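Local coordinates for aminopeptidase N family protein (Idiomarina loihiensis L2TR, PDB 4FGM) that probably works as a zinc-dependent aminopeptidase of the M61 family, trimming residues from the N-terminal ends of peptides, at residues Gln29-Leu33 / Leu113-Thr119; Leu60-Val64 / Leu74-Lys78; Gly231-Gly235 / Leu245-Arg249; Leu337-Arg342 / Ala567-Leu573; Lys519-His525 / Val546-Phe551. All blocks are in the same frame, centred on the assembly; numbering follows the deposited sequence.

Contact 1. Residues Gln29-Leu33 / Leu113-Thr119; sequences QELWL and LAVEGQT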
# COMPACT_ATOMS: atom_id res chain seq x y z
N GLN A 29 9.43 -18.16 31.41
CA GLN A 29 8.90 -18.05 30.05
C GLN A 29 8.64 -16.60 29.67
O GLN A 29 8.11 -15.82 30.47
CB GLN A 29 7.60 -18.86 29.94
CG GLN A 29 6.89 -18.77 28.60
CD GLN A 29 7.62 -19.51 27.48
OE1 GLN A 29 7.78 -20.73 27.52
NE2 GLN A 29 8.05 -18.76 26.46
N GLU A 30 9.00 -16.25 28.44
CA GLU A 30 8.79 -14.89 27.95
C GLU A 30 7.70 -14.83 26.88
O GLU A 30 7.52 -15.76 26.10
CB GLU A 30 10.09 -14.31 27.39
CG GLU A 30 11.15 -14.04 28.45
CD GLU A 30 12.45 -13.51 27.86
OE1 GLU A 30 12.54 -13.37 26.62
OE2 GLU A 30 13.38 -13.24 28.65
N LEU A 31 6.99 -13.71 26.86
CA LEU A 31 5.93 -13.45 25.90
C LEU A 31 6.29 -12.13 25.22
O LEU A 31 6.72 -11.18 25.89
CB LEU A 31 4.59 -13.32 26.63
CG LEU A 31 4.22 -14.43 27.62
CD1 LEU A 31 3.01 -14.02 28.45
CD2 LEU A 31 3.95 -15.71 26.87
N TRP A 32 6.13 -12.06 23.91
CA TRP A 32 6.44 -10.82 23.20
C TRP A 32 5.45 -10.51 22.08
O TRP A 32 4.75 -11.39 21.58
CB TRP A 32 7.86 -10.85 22.62
CG TRP A 32 8.10 -11.95 21.62
CD1 TRP A 32 8.51 -13.22 21.89
CD2 TRP A 32 7.95 -11.87 20.20
NE1 TRP A 32 8.62 -13.94 20.73
CE2 TRP A 32 8.28 -13.14 19.67
CE3 TRP A 32 7.56 -10.85 19.32
CZ2 TRP A 32 8.23 -13.42 18.30
CZ3 TRP A 32 7.51 -11.13 17.95
CH2 TRP A 32 7.84 -12.41 17.46
N LEU A 33 5.39 -9.23 21.71
CA LEU A 33 4.50 -8.79 20.65
C LEU A 33 5.29 -8.10 19.55
O LEU A 33 6.19 -7.30 19.81
CB LEU A 33 3.44 -7.84 21.21
CG LEU A 33 2.26 -7.61 20.27
CD1 LEU A 33 1.44 -8.90 20.20
CD2 LEU A 33 1.39 -6.45 20.77
N LEU A 113 -0.04 -12.23 21.73
CA LEU A 113 1.35 -12.29 22.18
C LEU A 113 1.97 -13.62 21.72
O LEU A 113 1.32 -14.66 21.75
CB LEU A 113 1.43 -12.21 23.70
CG LEU A 113 1.10 -10.87 24.34
CD1 LEU A 113 1.15 -11.01 25.85
CD2 LEU A 113 2.09 -9.81 23.87
N ALA A 114 3.22 -13.57 21.29
CA ALA A 114 3.92 -14.77 20.85
C ALA A 114 4.60 -15.41 22.07
O ALA A 114 5.08 -14.70 22.96
CB ALA A 114 4.97 -14.41 19.81
N VAL A 115 4.60 -16.74 22.12
CA VAL A 115 5.25 -17.46 23.22
C VAL A 115 6.69 -17.76 22.81
O VAL A 115 6.93 -18.57 21.91
CB VAL A 115 4.52 -18.80 23.52
CG1 VAL A 115 5.21 -19.51 24.68
CG2 VAL A 115 3.06 -18.54 23.87
N GLU A 116 7.63 -17.10 23.46
CA GLU A 116 9.06 -17.27 23.16
C GLU A 116 9.51 -18.73 23.11
O GLU A 116 9.27 -19.50 24.05
CB GLU A 116 9.91 -16.53 24.19
CG GLU A 116 11.41 -16.59 23.93
CD GLU A 116 11.82 -15.89 22.64
OE1 GLU A 116 11.42 -14.72 22.44
OE2 GLU A 116 12.54 -16.50 21.83
N GLY A 117 10.15 -19.10 22.01
CA GLY A 117 10.64 -20.46 21.85
C GLY A 117 9.61 -21.47 21.38
O GLY A 117 9.98 -22.54 20.92
N GLN A 118 8.33 -21.14 21.50
CA GLN A 118 7.28 -22.06 21.06
C GLN A 118 6.51 -21.43 19.91
O GLN A 118 5.36 -21.75 19.65
CB GLN A 118 6.35 -22.36 22.22
CG GLN A 118 7.05 -22.97 23.42
CD GLN A 118 6.11 -23.26 24.56
OE1 GLN A 118 5.13 -24.00 24.40
NE2 GLN A 118 6.39 -22.69 25.73
N THR A 119 7.19 -20.53 19.22
CA THR A 119 6.64 -19.78 18.11
C THR A 119 6.45 -20.57 16.81
O THR A 119 5.69 -20.15 15.93
CB THR A 119 7.51 -18.52 17.88
OG1 THR A 119 6.69 -17.35 17.99
CG2 THR A 119 8.24 -18.58 16.54
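The methyl group of A114 lies over one face of the W32 indole, with A114 CB 3.8 Å from the centroid of the five-membered ring, a CH-pi contact displaced toward the rim. W32 can present this face because CG stands between its backbone N and carbonyl carbon (chi1 61°), which folds the ring back over the neighbouring strand. The strands beside this contact form an antiparallel ladder: W32 N bonds to A114 O at 3.0 Å, and A114 N returns the bond to W32 O at 2.7 Å.

At the E30-E116 end, Q29 adds a side-chain grip. Its NE2 gives one hydrogen to E116 O (2.8 Å) and the other to E30 O (3.1 Å), both acceptors lying in the amide plane, so the group is held flat. E30 O also accepts from E116 N, from the opposite face of its carbonyl plane. The type II turn V115-Q118 places E116 for this grip, and R71 forms salt bridges with both E30 and E116, probably easing their like charges.

On the other face of the pair, L31 and V115 pack on strand 15-22, while strand 71-74 flanks 30-32 and helix 160-163 touches A114.

Contact 2. Residues Leu60-Val64 / Leu74-Lys78; sequences LSLPV and LARSK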
# COMPACT_ATOMS: atom_id res chain seq x y z
N LEU A 60 -4.23 -20.32 40.81
CA LEU A 60 -3.61 -19.25 41.58
C LEU A 60 -3.04 -18.19 40.66
O LEU A 60 -2.56 -18.51 39.57
CB LEU A 60 -2.48 -19.82 42.46
CG LEU A 60 -2.91 -20.88 43.48
CD1 LEU A 60 -1.69 -21.47 44.16
CD2 LEU A 60 -3.85 -20.24 44.49
N SER A 61 -3.09 -16.94 41.09
CA SER A 61 -2.55 -15.87 40.26
C SER A 61 -1.06 -16.17 40.11
O SER A 61 -0.42 -16.65 41.05
CB SER A 61 -2.75 -14.50 40.90
OG SER A 61 -1.93 -14.35 42.05
N LEU A 62 -0.53 -15.92 38.93
CA LEU A 62 0.89 -16.17 38.67
C LEU A 62 1.57 -14.84 38.40
O LEU A 62 1.07 -14.02 37.64
CB LEU A 62 1.06 -17.10 37.47
CG LEU A 62 2.50 -17.48 37.09
CD1 LEU A 62 3.14 -18.29 38.21
CD2 LEU A 62 2.47 -18.30 35.81
N PRO A 63 2.72 -14.60 39.04
CA PRO A 63 3.43 -13.34 38.83
C PRO A 63 3.96 -13.20 37.41
O PRO A 63 4.44 -14.17 36.81
CB PRO A 63 4.57 -13.41 39.85
CG PRO A 63 4.00 -14.29 40.93
CD PRO A 63 3.33 -15.37 40.13
N VAL A 64 3.87 -11.99 36.87
CA VAL A 64 4.35 -11.70 35.53
C VAL A 64 4.82 -10.25 35.53
O VAL A 64 4.12 -9.39 36.05
CB VAL A 64 3.24 -11.88 34.47
CG1 VAL A 64 2.04 -11.03 34.83
CG2 VAL A 64 3.77 -11.50 33.10
N LEU A 74 7.13 -14.52 32.66
CA LEU A 74 6.27 -15.23 33.61
C LEU A 74 7.05 -15.93 34.70
O LEU A 74 8.19 -16.37 34.49
CB LEU A 74 5.45 -16.30 32.88
CG LEU A 74 4.39 -15.92 31.85
CD1 LEU A 74 4.00 -17.17 31.06
CD2 LEU A 74 3.17 -15.31 32.53
N ALA A 75 6.45 -16.05 35.88
CA ALA A 75 7.09 -16.75 36.98
C ALA A 75 7.02 -18.23 36.58
O ALA A 75 6.18 -18.63 35.76
CB ALA A 75 6.34 -16.51 38.28
N ARG A 76 7.91 -19.04 37.15
CA ARG A 76 7.95 -20.48 36.86
C ARG A 76 6.67 -21.19 37.28
O ARG A 76 6.02 -20.81 38.25
CB ARG A 76 9.11 -21.13 37.60
CG ARG A 76 10.49 -20.75 37.13
CD ARG A 76 11.53 -21.18 38.14
NE ARG A 76 12.88 -20.99 37.64
CZ ARG A 76 13.44 -21.74 36.70
NH1 ARG A 76 12.75 -22.75 36.16
NH2 ARG A 76 14.67 -21.48 36.28
N SER A 77 6.32 -22.25 36.55
CA SER A 77 5.14 -23.02 36.88
C SER A 77 5.23 -24.42 36.32
O SER A 77 5.70 -24.62 35.20
CB SER A 77 3.88 -22.33 36.35
OG SER A 77 2.73 -23.12 36.63
N LYS A 78 4.79 -25.40 37.11
CA LYS A 78 4.80 -26.80 36.69
C LYS A 78 3.54 -27.12 35.90
O LYS A 78 3.46 -28.15 35.24
CB LYS A 78 4.85 -27.72 37.92
CG LYS A 78 6.16 -27.70 38.69
CD LYS A 78 5.97 -28.34 40.06
CE LYS A 78 7.30 -28.71 40.70
NZ LYS A 78 8.26 -27.57 40.74
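L62 reaches across to A75 and brings its CD1 methyl to 3.7 Å from A75 CB, a small apolar contact near the end of a hairpin. Its CG is anti to the backbone N (chi1 -178°), which carries both methyls forward to the facing chain. The two branches then divide the work: CD1 also lies beside R76 O, and CD2 approaches A75 O at 3.7 Å, with S77 CB a little farther off.

P63 follows with two distinct roles. Its ring lies alongside the same alanine methyl, P63 CD being 3.7 Å from A75 CB, so that A75 sits against both L62 and P63. The proline carbonyl supplies the polar link: A75 N donates to P63 O at 2.9 Å.

V64 then faces L74 in an antiparallel non-hydrogen-bonded pair whose CA atoms are 4.5 Å apart. Here L74 CD2 rests against both V64 CG2 and V64 CB, each at 3.9 Å.

This is the frayed end of a hairpin, at the surface of the N-terminal domain, where strand 60-68 turns back into 71-74 and the chain then leaves toward strand 81-91. S77 bonds to S57 and R76 forms a salt bridge with D27, while A55 of strand 53-57 and V81 of strand 81-91 pack against both L62 and L74.

Contact 3. Residues Gly231-Gly235 / Leu245-Arg249; sequences GNGFG and LLCSR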
# COMPACT_ATOMS: atom_id res chain seq x y z
N GLY A 231 -15.94 7.06 4.35
CA GLY A 231 -16.21 8.18 3.47
C GLY A 231 -15.00 8.58 2.66
O GLY A 231 -15.08 8.82 1.44
N ASN A 232 -13.86 8.64 3.33
CA ASN A 232 -12.62 9.02 2.68
C ASN A 232 -11.46 8.26 3.30
O ASN A 232 -10.99 8.60 4.39
CB ASN A 232 -12.41 10.53 2.82
CG ASN A 232 -11.21 11.02 2.05
OD1 ASN A 232 -10.77 10.39 1.09
ND2 ASN A 232 -10.67 12.15 2.47
N GLY A 233 -11.00 7.23 2.61
CA GLY A 233 -9.90 6.44 3.11
C GLY A 233 -9.32 5.55 2.03
O GLY A 233 -10.03 5.10 1.14
N PHE A 234 -8.02 5.30 2.12
CA PHE A 234 -7.36 4.45 1.14
C PHE A 234 -6.28 3.64 1.83
O PHE A 234 -5.64 4.11 2.76
CB PHE A 234 -6.75 5.29 0.02
CG PHE A 234 -6.34 4.48 -1.18
CD1 PHE A 234 -4.99 4.25 -1.46
CD2 PHE A 234 -7.31 3.94 -2.02
CE1 PHE A 234 -4.61 3.48 -2.57
CE2 PHE A 234 -6.95 3.18 -3.12
CZ PHE A 234 -5.59 2.95 -3.40
N GLY A 235 -6.08 2.41 1.37
CA GLY A 235 -5.07 1.58 1.97
C GLY A 235 -5.39 0.10 1.87
O GLY A 235 -6.56 -0.30 1.78
N LEU A 245 -8.48 -4.18 3.09
CA LEU A 245 -8.56 -2.92 2.36
C LEU A 245 -9.41 -1.89 3.06
O LEU A 245 -10.40 -2.21 3.72
CB LEU A 245 -9.17 -3.15 0.98
CG LEU A 245 -8.66 -4.31 0.12
CD1 LEU A 245 -9.63 -4.50 -1.06
CD2 LEU A 245 -7.23 -4.02 -0.36
N LEU A 246 -9.03 -0.63 2.91
CA LEU A 246 -9.80 0.48 3.44
C LEU A 246 -10.03 1.35 2.21
O LEU A 246 -9.07 1.84 1.62
CB LEU A 246 -9.02 1.27 4.49
CG LEU A 246 -9.76 2.51 4.98
CD1 LEU A 246 -11.06 2.10 5.67
CD2 LEU A 246 -8.86 3.31 5.92
N CYS A 247 -11.28 1.52 1.81
CA CYS A 247 -11.57 2.32 0.63
C CYS A 247 -12.70 3.31 0.83
O CYS A 247 -13.48 3.21 1.78
CB CYS A 247 -11.90 1.42 -0.56
SG CYS A 247 -13.51 0.66 -0.45
N SER A 248 -12.79 4.27 -0.09
CA SER A 248 -13.83 5.29 -0.03
C SER A 248 -15.11 4.75 -0.65
O SER A 248 -15.07 4.02 -1.65
CB SER A 248 -13.36 6.54 -0.76
OG SER A 248 -12.16 7.01 -0.19
N ARG A 249 -16.23 5.12 -0.06
CA ARG A 249 -17.53 4.67 -0.51
C ARG A 249 -17.80 5.02 -1.97
O ARG A 249 -18.57 4.34 -2.65
CB ARG A 249 -18.61 5.26 0.39
CG ARG A 249 -19.97 4.61 0.29
CD ARG A 249 -20.80 4.98 1.53
NE ARG A 249 -20.50 6.34 1.96
CZ ARG A 249 -19.93 6.65 3.12
NH1 ARG A 249 -19.61 5.72 3.99
NH2 ARG A 249 -19.64 7.91 3.37
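G231-G235 and L245-R249 run in nearly opposite directions, 158° apart end to end, and G235 O takes the backbone hydrogen of L246 N at 2.7 Å. Farther along, CA-H...O contacts take the place of regular ladder bonds: F234 CA lies 3.2 Å from L246 O, and C247 CA comes equally close to G233 O.

A side chain supplies the second conventional bond. S248 OG, turned anti to its own carbonyl carbon (chi1 -58°), receives G233 N at 3.0 Å with an angle of 165°. The serine hydroxyl thus accepts where a strand carbonyl might, and links the glycine-rich loop to strand 242-248, while S248 CB rests 3.6 Å from G231 O.

Two glycines mark the loop in different ways. G233 lies close against L246, whereas G235 adopts backbone angles, with a large positive phi, that are usual only for glycine. At the outer end R249 bends at chi3 and brings its NH2 to 3.4 Å from G231 CA, an oblique approach to the guanidinium.

The loop leads into edge strand 235-238, whose G236, L237 and E238 line the maleic acid pocket. Strand 242-248 lies between that edge and strand 222-230, which pairs with it through L245, C247 and R249. On helix 262-277, bearer of the zinc ligands H273 and H277, F234 packs against T266 and L270, and L245 against L270 and E274.

Contact 4. Residues Leu337-Arg342 / Ala567-Leu573; sequences LSRVER and AKSSYVL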
# COMPACT_ATOMS: atom_id res chain seq x y z
N LEU A 337 4.73 8.72 -14.26
CA LEU A 337 5.90 9.34 -14.86
C LEU A 337 6.08 10.76 -14.33
O LEU A 337 7.17 11.15 -13.91
CB LEU A 337 5.76 9.35 -16.39
CG LEU A 337 7.01 9.74 -17.18
CD1 LEU A 337 8.21 8.96 -16.70
CD2 LEU A 337 6.76 9.48 -18.66
N SER A 338 4.99 11.52 -14.33
CA SER A 338 5.02 12.90 -13.86
C SER A 338 5.44 13.03 -12.40
O SER A 338 6.17 13.95 -12.04
CB SER A 338 3.64 13.55 -14.05
OG SER A 338 3.24 13.48 -15.40
N ARG A 339 4.97 12.12 -11.56
CA ARG A 339 5.32 12.18 -10.14
C ARG A 339 6.80 11.94 -9.89
O ARG A 339 7.42 12.63 -9.08
CB ARG A 339 4.48 11.18 -9.34
CG ARG A 339 2.98 11.44 -9.41
CD ARG A 339 2.25 10.66 -8.32
NE ARG A 339 2.56 9.23 -8.38
CZ ARG A 339 1.83 8.32 -9.02
NH1 ARG A 339 0.72 8.69 -9.66
NH2 ARG A 339 2.20 7.05 -9.02
N VAL A 340 7.38 10.96 -10.57
CA VAL A 340 8.79 10.66 -10.38
C VAL A 340 9.66 11.83 -10.83
O VAL A 340 10.60 12.21 -10.14
CB VAL A 340 9.22 9.40 -11.17
CG1 VAL A 340 10.72 9.19 -11.05
CG2 VAL A 340 8.47 8.18 -10.63
N GLU A 341 9.32 12.40 -11.98
CA GLU A 341 10.08 13.51 -12.56
C GLU A 341 9.85 14.89 -11.94
O GLU A 341 10.63 15.81 -12.19
CB GLU A 341 9.79 13.60 -14.06
CG GLU A 341 10.21 12.37 -14.86
CD GLU A 341 11.65 11.97 -14.62
OE1 GLU A 341 12.52 12.86 -14.54
OE2 GLU A 341 11.92 10.75 -14.52
N ARG A 342 8.81 15.02 -11.12
CA ARG A 342 8.48 16.30 -10.50
C ARG A 342 9.50 16.92 -9.56
O ARG A 342 9.80 18.11 -9.67
CB ARG A 342 7.14 16.18 -9.77
CG ARG A 342 6.65 17.48 -9.14
CD ARG A 342 6.38 18.55 -10.19
NE ARG A 342 7.21 19.74 -10.01
CZ ARG A 342 6.75 20.93 -9.65
NH1 ARG A 342 5.45 21.10 -9.44
NH2 ARG A 342 7.59 21.94 -9.50
N ALA A 567 7.85 24.55 -14.43
CA ALA A 567 8.31 23.26 -14.92
C ALA A 567 7.24 22.59 -15.77
O ALA A 567 6.05 22.63 -15.44
CB ALA A 567 8.68 22.36 -13.73
N LYS A 568 7.66 21.99 -16.88
CA LYS A 568 6.74 21.27 -17.74
C LYS A 568 6.77 19.87 -17.11
O LYS A 568 7.42 18.95 -17.62
CB LYS A 568 7.25 21.27 -19.19
CG LYS A 568 6.94 22.57 -19.94
CD LYS A 568 7.82 22.76 -21.16
CE LYS A 568 7.50 24.06 -21.90
NZ LYS A 568 6.26 23.97 -22.71
N SER A 569 6.07 19.76 -15.99
CA SER A 569 5.99 18.56 -15.17
C SER A 569 4.92 17.52 -15.51
O SER A 569 5.00 16.39 -15.04
CB SER A 569 5.85 18.97 -13.70
OG SER A 569 4.75 19.85 -13.52
N SER A 570 3.92 17.89 -16.30
CA SER A 570 2.89 16.93 -16.68
C SER A 570 3.35 16.14 -17.90
O SER A 570 3.52 16.69 -18.98
CB SER A 570 1.57 17.64 -17.00
OG SER A 570 0.82 17.89 -15.82
N TYR A 571 3.58 14.84 -17.72
CA TYR A 571 3.99 13.99 -18.83
C TYR A 571 2.72 13.34 -19.40
O TYR A 571 2.16 12.43 -18.79
CB TYR A 571 4.98 12.91 -18.37
CG TYR A 571 6.38 13.42 -18.11
CD1 TYR A 571 6.62 14.40 -17.15
CD2 TYR A 571 7.47 12.96 -18.86
CE1 TYR A 571 7.91 14.91 -16.93
CE2 TYR A 571 8.76 13.46 -18.66
CZ TYR A 571 8.97 14.44 -17.69
OH TYR A 571 10.23 14.96 -17.50
N VAL A 572 2.27 13.84 -20.54
CA VAL A 572 1.07 13.30 -21.17
C VAL A 572 1.46 12.25 -22.22
O VAL A 572 2.25 12.52 -23.12
CB VAL A 572 0.25 14.44 -21.84
CG1 VAL A 572 -0.95 13.87 -22.59
CG2 VAL A 572 -0.21 15.42 -20.78
N LEU A 573 0.89 11.05 -22.08
CA LEU A 573 1.18 9.95 -22.98
C LEU A 573 0.02 9.61 -23.90
O LEU A 573 -1.13 9.54 -23.46
CB LEU A 573 1.58 8.70 -22.19
CG LEU A 573 3.07 8.50 -21.91
CD1 LEU A 573 3.68 9.78 -21.38
CD2 LEU A 573 3.25 7.36 -20.92
O HOH W 1 7.03 16.03 -13.28
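Y571 is clasped by two side chains of the helix, L337 near its CB and E341 near its hydroxyl. L337 crosses the tyrosine at about a right angle, its CD2 methyl 3.6 Å from Y571 CD2, and the same methyl reaches on to L573. At the far end the aliphatic part of E341 takes over, with E341 CB 3.7 Å from Y571 CE1; a bend at chi2 (-53°) turns the glutamate chain so that CG also reaches Y571 OH.

Beside this apolar clasp is a short polar bond. Y571 N points at S338 OG, 2.7 Å away and nearly straight at 169°, while S338 OG stands at the edge of the Y571 ring. The same hydroxyl lies within bonding distance of G334 O and G475 O, and its one hydrogen can serve only one at a time.

Direct contact gives way next to a separation spanned by water, which donates to S338 O at 2.6 Å and to S569 O at 2.7 Å. R342 CD lies 3.6 Å from S569 CB. The solvent side is at the partly exposed Y571, E341 and A567, the last only distantly approached by R342.

The charged ends turn to other partners: R342 has a salt bridge to E507 and a cation-pi contact with Y504, and E341 bonds to S449. The chemistry therefore implies that helix 326-342 is fastened to strand 570-575 by uncharged serine, carbonyl and water links beside an apolar clasp, without an ion pair between the segments, while R342 NE and S569 OG are buried with no partner in the model.

Contact 5. Residues Lys519-His525 / Val546-Phe551; sequences KIIAIDH and VTIHAF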
# COMPACT_ATOMS: atom_id res chain seq x y z
N LYS A 519 0.09 29.74 5.43
CA LYS A 519 -1.21 29.91 4.79
C LYS A 519 -1.22 31.21 4.01
O LYS A 519 -1.20 32.29 4.60
CB LYS A 519 -2.36 29.90 5.80
CG LYS A 519 -3.71 30.17 5.12
CD LYS A 519 -4.84 29.31 5.66
CE LYS A 519 -5.30 29.77 7.03
NZ LYS A 519 -5.77 31.18 7.01
N ILE A 520 -1.23 31.10 2.69
CA ILE A 520 -1.26 32.26 1.83
C ILE A 520 -2.64 32.88 1.97
O ILE A 520 -3.65 32.23 1.78
CB ILE A 520 -0.99 31.88 0.36
CG1 ILE A 520 0.42 31.29 0.24
CG2 ILE A 520 -1.09 33.12 -0.52
CD1 ILE A 520 0.73 30.70 -1.12
N ILE A 521 -2.65 34.16 2.33
CA ILE A 521 -3.87 34.90 2.56
C ILE A 521 -4.21 35.87 1.42
O ILE A 521 -5.38 36.13 1.15
CB ILE A 521 -3.75 35.61 3.94
CG1 ILE A 521 -4.94 35.20 4.80
CG2 ILE A 521 -3.56 37.11 3.79
CD1 ILE A 521 -4.95 33.72 5.08
N ALA A 522 -3.19 36.39 0.75
CA ALA A 522 -3.42 37.30 -0.36
C ALA A 522 -2.29 37.22 -1.37
O ALA A 522 -1.15 36.90 -1.02
CB ALA A 522 -3.57 38.74 0.13
N ILE A 523 -2.62 37.47 -2.63
CA ILE A 523 -1.65 37.48 -3.72
C ILE A 523 -1.87 38.81 -4.44
O ILE A 523 -2.99 39.10 -4.86
CB ILE A 523 -1.88 36.31 -4.70
CG1 ILE A 523 -1.64 34.97 -3.98
CG2 ILE A 523 -0.95 36.43 -5.90
CD1 ILE A 523 -2.23 33.78 -4.70
N ASP A 524 -0.82 39.61 -4.55
CA ASP A 524 -0.92 40.92 -5.20
C ASP A 524 -2.01 41.77 -4.51
O ASP A 524 -2.71 42.55 -5.16
CB ASP A 524 -1.26 40.74 -6.69
CG ASP A 524 -0.79 41.90 -7.54
OD1 ASP A 524 -0.25 42.88 -6.97
OD2 ASP A 524 -0.94 41.84 -8.78
N HIS A 525 -2.13 41.60 -3.20
CA HIS A 525 -3.11 42.33 -2.39
C HIS A 525 -4.55 41.88 -2.59
O HIS A 525 -5.47 42.54 -2.13
CB HIS A 525 -2.99 43.84 -2.66
CG HIS A 525 -1.61 44.36 -2.46
ND1 HIS A 525 -1.06 44.57 -1.21
CD2 HIS A 525 -0.63 44.65 -3.35
CE1 HIS A 525 0.20 44.96 -1.35
NE2 HIS A 525 0.48 45.01 -2.64
N VAL A 546 4.99 39.95 -7.64
CA VAL A 546 3.83 40.31 -6.84
C VAL A 546 4.18 40.12 -5.37
O VAL A 546 5.15 39.44 -5.02
CB VAL A 546 2.61 39.42 -7.15
CG1 VAL A 546 2.20 39.58 -8.60
CG2 VAL A 546 2.94 37.97 -6.83
N THR A 547 3.38 40.74 -4.52
CA THR A 547 3.59 40.64 -3.09
C THR A 547 2.68 39.53 -2.58
O THR A 547 1.55 39.39 -3.03
CB THR A 547 3.26 41.97 -2.40
OG1 THR A 547 4.19 42.96 -2.83
CG2 THR A 547 3.34 41.83 -0.88
N ILE A 548 3.19 38.71 -1.67
CA ILE A 548 2.40 37.62 -1.11
C ILE A 548 2.25 37.88 0.38
O ILE A 548 3.22 38.24 1.05
CB ILE A 548 3.11 36.25 -1.25
CG1 ILE A 548 3.38 35.93 -2.72
CG2 ILE A 548 2.25 35.17 -0.56
CD1 ILE A 548 2.15 35.74 -3.56
N HIS A 549 1.04 37.71 0.89
CA HIS A 549 0.82 37.88 2.32
C HIS A 549 0.45 36.49 2.82
O HIS A 549 -0.51 35.88 2.33
CB HIS A 549 -0.32 38.86 2.61
CG HIS A 549 0.03 40.29 2.37
ND1 HIS A 549 -0.22 40.92 1.17
CD2 HIS A 549 0.62 41.21 3.16
CE1 HIS A 549 0.20 42.18 1.24
NE2 HIS A 549 0.71 42.37 2.44
N ALA A 550 1.20 35.99 3.79
CA ALA A 550 0.92 34.67 4.29
C ALA A 550 1.27 34.56 5.75
O ALA A 550 2.16 35.24 6.26
CB ALA A 550 1.70 33.64 3.49
N PHE A 551 0.56 33.69 6.42
CA PHE A 551 0.79 33.46 7.83
C PHE A 551 1.70 32.28 8.10
O PHE A 551 1.51 31.20 7.47
CB PHE A 551 -0.51 33.14 8.55
CG PHE A 551 -1.31 34.33 8.92
CD1 PHE A 551 -0.86 35.20 9.90
CD2 PHE A 551 -2.54 34.58 8.29
CE1 PHE A 551 -1.60 36.30 10.27
CE2 PHE A 551 -3.29 35.69 8.65
CZ PHE A 551 -2.83 36.55 9.64
O HOH W 2 2.17 43.07 -5.60
O HOH W 3 -0.65 40.17 -1.35
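I521 N and A522 N both donate to H549 O, at 2.7 and 3.2 Å, so that one carbonyl satisfies two successive amides. Both donors lie in its carbonyl plane, the A522 amide on a lone pair. The return bond, H549 N to A522 O, is nearly straight at 175°. Toward one end K519 and F551 exchange a reciprocal pair of backbone bonds, and toward the other D524 N donates to T547 O at 2.8 Å.

Two residues of one strand facing a single residue of the other is a classic beta bulge, here set in an antiparallel pair of the C-terminal beta domain, which is consistent with the PDZ fold. The shift of one residue lets I520 and I523 both face the interior. There I523 and I548 lie side by side, I523 CG1 3.9 Å from I548 CD1, while I520 CG2 meets I548 CG2. F487 packs against both I520 and I523.

Two waters complete the polar set. One accepts from H525 N and donates to T547 O, which thereby gains a second donor; it also lies 2.7 Å from H549 ND1, in the plane of that ring and at its edge. H525 ND1 approaches the same imidazole edge, 3.6 Å from H549 CE1, with the two ring planes at 58°. A second water accepts from T547 N and donates to D524 OD1 at 2.8 Å. The remaining carboxylate oxygen, D524 OD2, bonds to Y540 OH, and K519 NZ is taken up by Q496 O.

Contacts 1 and 2 belong to the same N-terminal beta assembly and meet directly, Q29 O lying 2.7 Å from L74 N in a probable hydrogen bond; contact 1 is partly buried and rich in polar grips, whereas contact 2 is a surface pairing with a single bond. Contact 3 lies closest to the chain's centre, beside the zinc and maleic acid site, and relies on glycines. Contact 4 is the buried one, joining helix to strand through serine and water. Within the stretch of chain that contact 4 brackets, contact 5 pairs two strands of a separate beta domain, its centre about 28 Å from that of contact 4, with a bulged backbone ladder and water bridges.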